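Local atomic coordinates of flagellar hook-associated protein (PDB entry 4UT1), a protein that probably serves as a structural component of the bacterial flagellum, forming part of the junction between the hook and the filament. Residues 121-125 with 577-581; 137-141 with 438-444; 314-319 with 335-339; 445-451 with 570-574; 460-465 with 548-554. One frame throughout, in Å; residues are numbered along the deposited sequence.

Contact 1. Residues 121-125 with 577-581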
# COMPACT_ATOMS: atom_id res chain seq x y z
N PHE A 121 16.30 -5.96 -10.77
CA PHE A 121 17.42 -5.08 -10.50
C PHE A 121 18.77 -5.69 -10.93
O PHE A 121 19.61 -4.97 -11.44
CB PHE A 121 17.44 -4.68 -9.02
CG PHE A 121 16.32 -3.73 -8.64
CD1 PHE A 121 16.17 -2.52 -9.30
CD2 PHE A 121 15.42 -4.07 -7.64
CE1 PHE A 121 15.13 -1.66 -8.97
CE2 PHE A 121 14.38 -3.21 -7.30
CZ PHE A 121 14.24 -2.00 -7.97
N THR A 122 18.97 -7.00 -10.78
CA THR A 122 20.25 -7.54 -11.24
C THR A 122 20.32 -7.53 -12.77
O THR A 122 21.39 -7.39 -13.35
CB THR A 122 20.54 -8.95 -10.69
OG1 THR A 122 19.60 -9.90 -11.22
CG2 THR A 122 20.46 -8.95 -9.17
N GLY A 123 19.17 -7.64 -13.42
CA GLY A 123 19.11 -7.50 -14.86
C GLY A 123 19.65 -6.16 -15.34
O GLY A 123 20.30 -6.06 -16.37
N LEU A 124 19.37 -5.11 -14.57
CA LEU A 124 19.79 -3.76 -14.92
C LEU A 124 21.29 -3.58 -14.69
O LEU A 124 21.93 -2.73 -15.30
CB LEU A 124 18.98 -2.74 -14.12
CG LEU A 124 17.48 -2.74 -14.44
CD1 LEU A 124 16.72 -1.69 -13.61
CD2 LEU A 124 17.26 -2.46 -15.92
N GLN A 125 21.85 -4.39 -13.79
CA GLN A 125 23.29 -4.39 -13.61
C GLN A 125 24.00 -4.93 -14.86
O GLN A 125 25.07 -4.44 -15.25
CB GLN A 125 23.67 -5.20 -12.37
CG GLN A 125 25.17 -5.36 -12.19
CD GLN A 125 25.53 -5.71 -10.76
OE1 GLN A 125 24.76 -6.35 -10.05
NE2 GLN A 125 26.71 -5.27 -10.33
N LEU A 577 20.09 2.47 -11.20
CA LEU A 577 18.82 1.74 -11.21
C LEU A 577 18.95 0.41 -10.47
O LEU A 577 18.11 0.09 -9.64
CB LEU A 577 18.35 1.48 -12.65
CG LEU A 577 17.68 2.65 -13.37
CD1 LEU A 577 17.80 2.45 -14.87
CD2 LEU A 577 16.21 2.78 -12.94
N SER A 578 20.01 -0.35 -10.79
CA SER A 578 20.23 -1.67 -10.20
C SER A 578 20.40 -1.61 -8.69
O SER A 578 20.01 -2.52 -7.97
CB SER A 578 21.45 -2.36 -10.83
OG SER A 578 22.66 -1.82 -10.31
N GLN A 579 20.99 -0.52 -8.19
CA GLN A 579 21.23 -0.41 -6.75
C GLN A 579 19.98 0.01 -5.96
O GLN A 579 19.99 0.02 -4.73
CB GLN A 579 22.38 0.58 -6.50
CG GLN A 579 23.74 0.05 -6.98
CD GLN A 579 24.81 1.14 -6.97
OE1 GLN A 579 24.50 2.33 -6.89
NE2 GLN A 579 26.07 0.73 -7.06
N LEU A 580 18.90 0.34 -6.65
CA LEU A 580 17.63 0.63 -5.98
C LEU A 580 17.13 -0.55 -5.13
O LEU A 580 16.31 -0.37 -4.23
CB LEU A 580 16.55 1.00 -6.99
CG LEU A 580 16.76 2.36 -7.65
CD1 LEU A 580 15.72 2.60 -8.74
CD2 LEU A 580 16.70 3.45 -6.61
N VAL A 581 17.63 -1.74 -5.43
CA VAL A 581 17.31 -2.93 -4.64
C VAL A 581 17.71 -2.78 -3.18
O VAL A 581 17.17 -3.46 -2.31
CB VAL A 581 17.99 -4.18 -5.21
CG1 VAL A 581 19.49 -4.17 -4.89
CG2 VAL A 581 17.34 -5.44 -4.64
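Phe-121 lays its ring against the backbone turn that runs from Leu-577 to Val-581. The backbone N of Val-581 sits over the centre of one ring face, 3.8 Å above the plane, with the carbonyl carbon of Leu-580 beside it. At the rim, CE1 lies 3.6 Å from Leu-580 CB, the two side chains crossing at about a right angle, while CD2 lies 3.5 Å from Val-581 CB, where the two side chains run past each other in opposite directions. With CG beside its own backbone N (chi1 -71°), the ring is directed out of helix 113-129 and over the backbone of residues 577-581. These are two helices of the α-helical part of FlgK, far apart in sequence, and helix 287-322 adds Val-318 to the surroundings of the same ring. One turn further along, Leu-124 CD1 meets Leu-577 CB at 3.7 Å. Between these pairs the chains come close: the CA atoms of Phe-121 and Ser-578 are 4.4 Å apart, and Ser-578 CB is 3.3 Å from Phe-121 O. Ser-578 OG turns back to its own helix and hydrogen-bonds Leu-575 O.

Contact 2. Residues 137-141 with 438-444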
# COMPACT_ATOMS: atom_id res chain seq x y z
N ARG A 137 19.10 -5.55 -22.82
CA ARG A 137 17.95 -4.69 -22.60
C ARG A 137 16.68 -5.51 -22.75
O ARG A 137 15.72 -5.35 -21.99
CB ARG A 137 17.96 -3.50 -23.56
CG ARG A 137 18.99 -2.42 -23.13
CD ARG A 137 19.34 -1.46 -24.24
NE ARG A 137 20.24 -0.41 -23.74
CZ ARG A 137 19.83 0.76 -23.28
NH1 ARG A 137 18.52 1.04 -23.24
NH2 ARG A 137 20.71 1.66 -22.85
N GLN A 138 16.68 -6.41 -23.72
CA GLN A 138 15.53 -7.30 -23.90
C GLN A 138 15.32 -8.20 -22.69
O GLN A 138 14.19 -8.43 -22.25
CB GLN A 138 15.70 -8.14 -25.16
CG GLN A 138 14.41 -8.84 -25.54
CD GLN A 138 13.24 -7.86 -25.57
OE1 GLN A 138 13.21 -6.94 -26.39
NE2 GLN A 138 12.30 -8.04 -24.64
N THR A 139 16.41 -8.72 -22.14
CA THR A 139 16.35 -9.56 -20.94
C THR A 139 15.78 -8.77 -19.76
O THR A 139 14.91 -9.27 -19.04
CB THR A 139 17.71 -10.12 -20.58
OG1 THR A 139 18.11 -11.05 -21.60
CG2 THR A 139 17.68 -10.84 -19.24
N ALA A 140 16.26 -7.55 -19.58
CA ALA A 140 15.73 -6.67 -18.54
C ALA A 140 14.22 -6.49 -18.66
O ALA A 140 13.50 -6.48 -17.66
CB ALA A 140 16.43 -5.32 -18.58
N MET A 141 13.74 -6.31 -19.89
CA MET A 141 12.30 -6.12 -20.09
C MET A 141 11.52 -7.41 -19.81
O MET A 141 10.37 -7.35 -19.34
CB MET A 141 12.04 -5.62 -21.52
CG MET A 141 12.47 -4.18 -21.74
SD MET A 141 11.46 -3.07 -20.71
CE MET A 141 12.06 -1.48 -21.25
N THR A 438 6.43 0.84 -21.03
CA THR A 438 6.93 0.47 -22.34
C THR A 438 7.70 -0.84 -22.21
O THR A 438 8.28 -1.13 -21.15
CB THR A 438 7.83 1.55 -22.96
OG1 THR A 438 8.33 1.10 -24.23
CG2 THR A 438 9.01 1.86 -22.05
N ALA A 439 7.70 -1.65 -23.27
CA ALA A 439 8.45 -2.90 -23.27
C ALA A 439 9.65 -2.81 -24.21
O ALA A 439 10.32 -3.82 -24.48
CB ALA A 439 7.55 -4.07 -23.66
N ASN A 440 9.89 -1.61 -24.72
CA ASN A 440 11.00 -1.34 -25.62
C ASN A 440 12.28 -1.17 -24.81
O ASN A 440 12.38 -0.26 -23.98
CB ASN A 440 10.71 -0.10 -26.47
CG ASN A 440 11.75 0.14 -27.57
OD1 ASN A 440 12.73 -0.59 -27.69
ND2 ASN A 440 11.51 1.17 -28.38
N GLY A 441 13.25 -2.05 -25.05
CA GLY A 441 14.46 -2.08 -24.26
C GLY A 441 15.30 -0.82 -24.38
O GLY A 441 16.09 -0.52 -23.49
N SER A 442 15.09 -0.08 -25.47
CA SER A 442 15.80 1.17 -25.70
C SER A 442 15.36 2.27 -24.73
O SER A 442 16.07 3.27 -24.54
CB SER A 442 15.60 1.64 -27.14
OG SER A 442 16.16 0.70 -28.05
N ALA A 443 14.19 2.09 -24.12
CA ALA A 443 13.68 3.10 -23.19
C ALA A 443 14.41 3.11 -21.85
O ALA A 443 14.26 4.05 -21.07
CB ALA A 443 12.17 2.89 -22.96
N ILE A 444 15.17 2.06 -21.56
CA ILE A 444 15.98 2.05 -20.35
C ILE A 444 17.08 3.11 -20.50
O ILE A 444 17.87 3.06 -21.44
CB ILE A 444 16.58 0.65 -20.08
CG1 ILE A 444 15.45 -0.36 -19.86
CG2 ILE A 444 17.50 0.68 -18.85
CD1 ILE A 444 15.91 -1.80 -19.91
O HOH W 1 20.83 4.45 -22.48
O HOH W 2 13.55 -4.48 -26.42
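Arg-137 and Gly-441 bring the start of helix 134-193 against the 438-444 loop, their CA atoms 4.7 Å apart, and the loop runs against the direction of the helix, so that the earlier Ala-439 lies nearest Met-141. The aliphatic part of Arg-137, extended from CG to NE, lies alongside the Gly-441 carbonyl and carries the guanidinium beyond it. There NH1 is held by two backbone oxygens: it donates to Gly-441 O at 2.9 Å, close to the guanidinium plane, and to Ile-444 O at 2.8 Å, this time on a lone pair in the carbonyl plane. NE is bonded to Ala-131 O and NH2 to a water, so the buried group has partners on all three nitrogens and its rotation is probably well fixed. The loop that it grips joins strand 435-436 to strand 450-454 and shapes itself with an ST turn at Thr-438, an Asx turn at Asn-440 and a short 3-10 segment, 441-443. Met-141 bends at chi2 (-65°), which sends its thioether across the loop: CG is 3.5 Å from Ala-439 O, and CE reaches Ile-444 CG1 at 3.8 Å. Ile-444 CD1 also packs on Ala-140 CB at 3.8 Å. On the other flank a water accepts from Gly-441 N at 2.8 Å and donates to Gln-138 OE1.

Contact 3. Residues 314-319 with 335-339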
# COMPACT_ATOMS: atom_id res chain seq x y z
N PHE A 314 8.06 0.43 -5.83
CA PHE A 314 8.93 -0.07 -6.89
C PHE A 314 8.81 0.78 -8.16
O PHE A 314 9.80 1.26 -8.69
CB PHE A 314 8.61 -1.55 -7.20
CG PHE A 314 9.23 -2.05 -8.48
CD1 PHE A 314 8.56 -1.90 -9.69
CD2 PHE A 314 10.48 -2.66 -8.48
CE1 PHE A 314 9.13 -2.36 -10.87
CE2 PHE A 314 11.04 -3.13 -9.66
CZ PHE A 314 10.37 -2.97 -10.86
N ALA A 315 7.58 0.93 -8.65
CA ALA A 315 7.34 1.72 -9.85
C ALA A 315 7.85 3.16 -9.70
O ALA A 315 8.51 3.68 -10.59
CB ALA A 315 5.85 1.71 -10.20
N SER A 316 7.55 3.78 -8.56
CA SER A 316 7.92 5.16 -8.34
C SER A 316 9.44 5.33 -8.34
O SER A 316 9.97 6.25 -8.96
CB SER A 316 7.33 5.68 -7.03
OG SER A 316 5.92 5.79 -7.12
N GLN A 317 10.13 4.45 -7.62
CA GLN A 317 11.59 4.50 -7.57
C GLN A 317 12.26 4.29 -8.91
O GLN A 317 13.23 4.96 -9.25
CB GLN A 317 12.14 3.47 -6.60
CG GLN A 317 11.95 3.81 -5.16
CD GLN A 317 12.57 2.77 -4.27
OE1 GLN A 317 13.77 2.77 -4.05
NE2 GLN A 317 11.75 1.84 -3.78
N VAL A 318 11.76 3.32 -9.67
CA VAL A 318 12.37 2.99 -10.94
C VAL A 318 12.11 4.13 -11.92
O VAL A 318 13.03 4.60 -12.60
CB VAL A 318 11.83 1.63 -11.49
CG1 VAL A 318 12.14 1.47 -12.97
CG2 VAL A 318 12.41 0.49 -10.67
N ASN A 319 10.88 4.63 -11.92
CA ASN A 319 10.51 5.74 -12.79
C ASN A 319 11.36 6.97 -12.49
O ASN A 319 11.81 7.64 -13.41
CB ASN A 319 9.02 6.09 -12.64
CG ASN A 319 8.12 5.04 -13.28
OD1 ASN A 319 8.58 4.22 -14.05
ND2 ASN A 319 6.83 5.08 -12.95
N SER A 335 9.05 7.02 -17.94
CA SER A 335 8.60 5.97 -17.05
C SER A 335 8.84 4.58 -17.65
O SER A 335 8.72 4.40 -18.85
CB SER A 335 7.12 6.15 -16.71
OG SER A 335 6.99 7.29 -15.89
N LEU A 336 9.19 3.62 -16.80
CA LEU A 336 9.25 2.21 -17.19
C LEU A 336 8.04 1.43 -16.67
O LEU A 336 7.70 0.37 -17.18
CB LEU A 336 10.55 1.56 -16.68
CG LEU A 336 11.83 2.18 -17.26
CD1 LEU A 336 13.05 1.46 -16.72
CD2 LEU A 336 11.81 2.14 -18.78
N PHE A 337 7.37 1.96 -15.64
CA PHE A 337 6.21 1.31 -15.05
C PHE A 337 5.08 2.29 -14.77
O PHE A 337 5.31 3.49 -14.63
CB PHE A 337 6.60 0.59 -13.76
CG PHE A 337 7.57 -0.52 -13.98
CD1 PHE A 337 7.12 -1.78 -14.33
CD2 PHE A 337 8.95 -0.30 -13.88
CE1 PHE A 337 8.01 -2.80 -14.57
CE2 PHE A 337 9.84 -1.33 -14.11
CZ PHE A 337 9.37 -2.59 -14.45
N ALA A 338 3.85 1.78 -14.71
CA ALA A 338 2.69 2.59 -14.39
C ALA A 338 1.75 1.84 -13.45
O ALA A 338 1.69 0.61 -13.47
CB ALA A 338 1.97 3.02 -15.67
N VAL A 339 1.02 2.58 -12.62
CA VAL A 339 -0.01 2.02 -11.76
C VAL A 339 -1.22 2.95 -11.74
O VAL A 339 -1.10 4.14 -12.01
CB VAL A 339 0.50 1.81 -10.31
CG1 VAL A 339 1.74 0.95 -10.30
CG2 VAL A 339 0.77 3.16 -9.66
O HOH W 3 9.64 8.93 -14.95
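Phe-314 and Phe-337 form the tight, buried half of this contact, a T-shaped pair in which the edge of Phe-314 is directed at the face of Phe-337. The ring centroids are 4.8 Å apart and the planes stand at 68°. CE1 of Phe-314 lies over the centre of the Phe-337 ring, 3.4 Å above its plane. Phe-314 CG is anti to the backbone N (chi1 167°), and from there the ring extends toward the strand although its CB does not point that way. Val-318 fills in beside the pair: CG1 sits in the plane of the Phe-337 ring at its edge, 3.8 Å from CD2. Ala-315 CB meets Phe-337 CB at the same distance. Tyr-120 of helix 113-129 meets both phenylalanines edge-to-face, and Phe-434 also touches them, so helix 287-322 and the short strand 337-338 share an aromatic cluster of the helical domain.

Toward solvent the packing thins. Val-339 CG1 approaches Ala-315 CB only to 4.2 Å, and at exposed Ser-335 a water bridges OG and Asn-319 O. Next to Ser-335, Asn-319 clasps the backbone of Leu-336 and Phe-337 with its amide. Its OD1 accepts from Phe-337 N at 3.0 Å, on a lone pair in the carbonyl plane, and from Leu-336 N at 2.9 Å, tilted 34° from that plane. ND2 returns a bond to Phe-337 O. Three bonds from one amide, two through OD1 and one through ND2, fix its flip and serve both backbone polar atoms of Phe-337, which probably helps to hold the start of the strand in register with the helix.

Contact 4. Residues 445-451 with 570-574. With EDO (1,2-ethanediol), chain K.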
# COMPACT_ATOMS: atom_id res chain seq x y z
N ALA A 445 17.10 4.08 -19.61
CA ALA A 445 18.06 5.18 -19.69
C ALA A 445 19.31 4.82 -18.91
O ALA A 445 19.45 5.19 -17.75
CB ALA A 445 17.43 6.47 -19.17
N ALA A 446 20.23 4.10 -19.54
CA ALA A 446 21.39 3.55 -18.85
C ALA A 446 22.48 4.59 -18.61
O ALA A 446 23.29 4.44 -17.70
CB ALA A 446 21.96 2.38 -19.64
N ALA A 447 22.50 5.63 -19.42
CA ALA A 447 23.58 6.61 -19.37
C ALA A 447 23.28 7.78 -18.44
O ALA A 447 22.12 8.18 -18.29
CB ALA A 447 23.87 7.12 -20.76
N SER A 448 24.31 8.34 -17.83
CA SER A 448 24.19 9.64 -17.14
C SER A 448 24.03 10.76 -18.17
O SER A 448 24.63 10.70 -19.24
CB SER A 448 25.41 9.92 -16.26
OG SER A 448 25.35 11.23 -15.70
N PRO A 449 23.22 11.78 -17.86
CA PRO A 449 23.07 12.93 -18.77
C PRO A 449 24.32 13.83 -18.78
O PRO A 449 24.54 14.58 -19.73
CB PRO A 449 21.88 13.70 -18.19
CG PRO A 449 21.28 12.82 -17.13
CD PRO A 449 22.35 11.88 -16.68
N VAL A 450 25.12 13.74 -17.73
CA VAL A 450 26.26 14.64 -17.56
C VAL A 450 27.60 13.94 -17.72
O VAL A 450 27.75 12.75 -17.42
CB VAL A 450 26.21 15.31 -16.19
CG1 VAL A 450 26.56 14.31 -15.11
CG2 VAL A 450 27.14 16.54 -16.14
N LEU A 451 28.60 14.70 -18.14
CA LEU A 451 29.96 14.20 -18.16
C LEU A 451 30.92 15.31 -17.70
O LEU A 451 30.94 16.40 -18.27
CB LEU A 451 30.32 13.70 -19.55
CG LEU A 451 31.72 13.11 -19.70
CD1 LEU A 451 31.95 12.04 -18.65
CD2 LEU A 451 31.86 12.54 -21.10
N ASP A 570 27.43 4.64 -22.08
CA ASP A 570 27.60 4.85 -20.66
C ASP A 570 26.52 4.10 -19.88
O ASP A 570 25.37 4.03 -20.33
CB ASP A 570 27.55 6.35 -20.35
CG ASP A 570 27.72 6.64 -18.88
OD1 ASP A 570 26.73 6.56 -18.15
OD2 ASP A 570 28.85 6.95 -18.44
N GLY A 571 26.87 3.53 -18.74
CA GLY A 571 25.89 2.79 -17.96
C GLY A 571 25.75 3.21 -16.51
O GLY A 571 25.28 2.44 -15.68
N ARG A 572 26.17 4.44 -16.20
CA ARG A 572 26.11 4.92 -14.82
C ARG A 572 24.68 4.92 -14.27
O ARG A 572 24.45 4.62 -13.10
CB ARG A 572 26.71 6.32 -14.72
CG ARG A 572 28.24 6.31 -14.73
CD ARG A 572 28.74 7.74 -14.71
NE ARG A 572 28.73 8.29 -16.05
CZ ARG A 572 28.67 9.59 -16.33
NH1 ARG A 572 28.57 10.49 -15.36
NH2 ARG A 572 28.67 9.97 -17.60
N ASN A 573 23.72 5.26 -15.11
CA ASN A 573 22.36 5.30 -14.57
C ASN A 573 21.74 3.92 -14.43
O ASN A 573 20.90 3.71 -13.54
CB ASN A 573 21.43 6.18 -15.40
CG ASN A 573 20.21 6.61 -14.61
OD1 ASN A 573 20.35 7.23 -13.54
ND2 ASN A 573 19.02 6.24 -15.08
N ALA A 574 22.12 3.00 -15.30
CA ALA A 574 21.68 1.62 -15.16
C ALA A 574 22.24 1.06 -13.86
O ALA A 574 21.55 0.35 -13.14
CB ALA A 574 22.11 0.77 -16.36
C1 EDO K . 22.47 15.45 -22.45
O1 EDO K . 22.54 15.40 -21.02
C2 EDO K . 21.95 14.12 -22.98
O2 EDO K . 21.95 14.15 -24.41
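Arg-572 grips Val-450 O end-on with two hydrogen bonds, from NH2 at 2.9 Å and from NH1 at 3.2 Å, both near the guanidinium plane. Further hydrogen bonds use backbone and side-chain groups alike. Ala-446 O accepts from Ala-574 N at 3.0 Å and, weakly, from Asn-573 N, in the first turn of the helix. Asn-573 places its amide with CG anti to the backbone N (chi1 -160°), and ND2 donates to Ala-445 O at 2.9 Å, nearly along the C=O axis. Asp-570 OD1 takes Ser-448 N at 3.0 Å and Arg-572 N from opposite faces of the carboxylate, the second bond closing an Asx turn at the helix start. A 1,2-ethanediol, probably from the crystallisation liquor, donates through O1 to Pro-449 O. Within 570-574, Asp-570 OD2 forms a salt bridge with Arg-572 NE at 2.7 Å and also receives NH2, which steadies the guanidinium. Van der Waals contacts complete the set: Ser-448 CB lies 3.2 Å above the centre of the guanidinium face, and the apolar pair is Ala-446 CB with Ala-574 CB. The contact joins the start of helix 572-579 to the chain leading into strand 450-454; Val-127 of helix 113-129 touches Ala-446 and Ala-574, while Leu-451 pairs through its backbone with Gly-563 of strand 559-564.

Contact 5. Residues 460-465 with 548-554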
# COMPACT_ATOMS: atom_id res chain seq x y z
N GLY A 460 48.78 18.77 -13.90
CA GLY A 460 48.75 18.45 -12.48
C GLY A 460 48.19 17.06 -12.18
O GLY A 460 48.09 16.23 -13.07
N THR A 461 47.84 16.83 -10.92
CA THR A 461 47.31 15.54 -10.48
C THR A 461 45.83 15.63 -10.13
O THR A 461 45.32 14.78 -9.40
CB THR A 461 48.06 15.02 -9.24
OG1 THR A 461 47.96 15.98 -8.18
CG2 THR A 461 49.55 14.77 -9.57
N GLY A 462 45.16 16.66 -10.63
CA GLY A 462 43.74 16.83 -10.37
C GLY A 462 42.96 15.72 -11.04
O GLY A 462 43.22 15.39 -12.19
N VAL A 463 41.99 15.16 -10.32
CA VAL A 463 41.15 14.09 -10.87
C VAL A 463 39.69 14.38 -10.52
O VAL A 463 39.34 14.53 -9.35
CB VAL A 463 41.54 12.72 -10.34
CG1 VAL A 463 42.93 12.30 -10.88
CG2 VAL A 463 41.55 12.72 -8.85
N ILE A 464 38.85 14.49 -11.54
CA ILE A 464 37.45 14.82 -11.30
C ILE A 464 36.60 13.57 -11.55
O ILE A 464 36.93 12.75 -12.42
CB ILE A 464 36.99 16.00 -12.18
CG1 ILE A 464 35.62 16.54 -11.71
CG2 ILE A 464 36.98 15.64 -13.66
CD1 ILE A 464 35.30 17.92 -12.28
N SER A 465 35.52 13.41 -10.79
CA SER A 465 34.61 12.29 -11.02
C SER A 465 33.85 12.52 -12.33
O SER A 465 33.95 13.58 -12.93
CB SER A 465 33.65 12.12 -9.84
OG SER A 465 32.77 13.22 -9.71
N VAL A 548 29.82 17.01 -8.73
CA VAL A 548 31.14 16.49 -9.12
C VAL A 548 32.09 16.49 -7.93
O VAL A 548 31.95 17.30 -7.01
CB VAL A 548 31.77 17.31 -10.27
CG1 VAL A 548 30.99 17.13 -11.55
CG2 VAL A 548 31.87 18.81 -9.90
N SER A 549 33.07 15.58 -7.96
CA SER A 549 34.11 15.55 -6.93
C SER A 549 35.48 15.74 -7.55
O SER A 549 35.78 15.13 -8.58
CB SER A 549 34.08 14.23 -6.14
OG SER A 549 32.87 14.11 -5.41
N LEU A 550 36.30 16.58 -6.93
CA LEU A 550 37.68 16.80 -7.36
C LEU A 550 38.64 16.41 -6.25
O LEU A 550 38.43 16.74 -5.09
CB LEU A 550 37.89 18.26 -7.76
CG LEU A 550 39.27 18.70 -8.26
CD1 LEU A 550 39.62 18.03 -9.59
CD2 LEU A 550 39.30 20.22 -8.37
N SER A 551 39.70 15.69 -6.61
CA SER A 551 40.74 15.38 -5.65
C SER A 551 42.07 15.62 -6.34
O SER A 551 42.11 15.92 -7.53
CB SER A 551 40.64 13.94 -5.15
OG SER A 551 40.89 13.03 -6.19
N GLY A 552 43.17 15.51 -5.60
CA GLY A 552 44.48 15.75 -6.17
C GLY A 552 44.85 17.22 -6.27
O GLY A 552 44.13 18.10 -5.79
N THR A 553 45.98 17.47 -6.93
CA THR A 553 46.53 18.82 -7.02
C THR A 553 46.62 19.29 -8.47
O THR A 553 47.59 18.97 -9.17
CB THR A 553 47.92 18.89 -6.38
OG1 THR A 553 47.84 18.43 -5.03
CG2 THR A 553 48.47 20.32 -6.40
N PRO A 554 45.62 20.06 -8.93
CA PRO A 554 45.72 20.61 -10.28
C PRO A 554 46.90 21.59 -10.36
O PRO A 554 47.22 22.21 -9.35
CB PRO A 554 44.39 21.34 -10.49
CG PRO A 554 43.50 20.93 -9.31
CD PRO A 554 44.45 20.60 -8.20
O HOH W 4 37.94 12.90 -7.04
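Ile-464 and Leu-550 face each other as a non-hydrogen-bonded pair in the antiparallel sheet of the D3 domain, where strand 463-470 forms one edge and strand 546-551 is its neighbour. From Ile-464 CB, Leu-550 CD1 is 4.2 Å away. CG1, anti to the backbone N (chi1 -168°), lies 3.4 Å from Ser-549 O, and CD1 at the tip meets Val-548 CB at 4.1 Å. Phe-560 of strand 559-564 touches both Ile-464 and Leu-550, and Ala-452 of strand 450-454 touches Ile-464 and Val-548, so these side chains pack toward the other sheet of the domain. Next in register, Val-463 and Ser-551 are a hydrogen-bonded pair: Val-463 N donates to Ser-551 O at 2.9 Å and Ser-551 N to Val-463 O. Beyond the paired residues each link combines one backbone carbonyl and one side-chain hydroxyl as acceptors. Ser-549 N donates to Ser-465 OG at 3.0 Å while Ser-465 N donates to Ser-549 O, so the two chains stay linked past Ile-464. At the opposite end, Thr-461 N donates to Thr-553 O, and Thr-461 OG1 accepts from Thr-553 N at 2.8 Å, with an N-H...O angle of 152°.

How the contacts relate
Contacts 1 to 4 cluster at one end of the long helical bundle, their centres 13 to 18 Å apart, whereas contact 5 lies 21 Å from contact 4 and further from the rest, out in the D3 domain. Contact 1 spans the widest sequence interval; all the other segments fall between its two, and the second segment of contact 4 shares helix 572-579 with it. Leu-124 of contact 1 packs on Ala-140 of contact 2, and Phe-121 on Phe-314 of contact 3. Strand 450-454 begins in contact 4 and is followed by strand 463-470 of contact 5, so contact 4 stands where the chain leaves and re-enters the helical region, connecting D3 to the bundle.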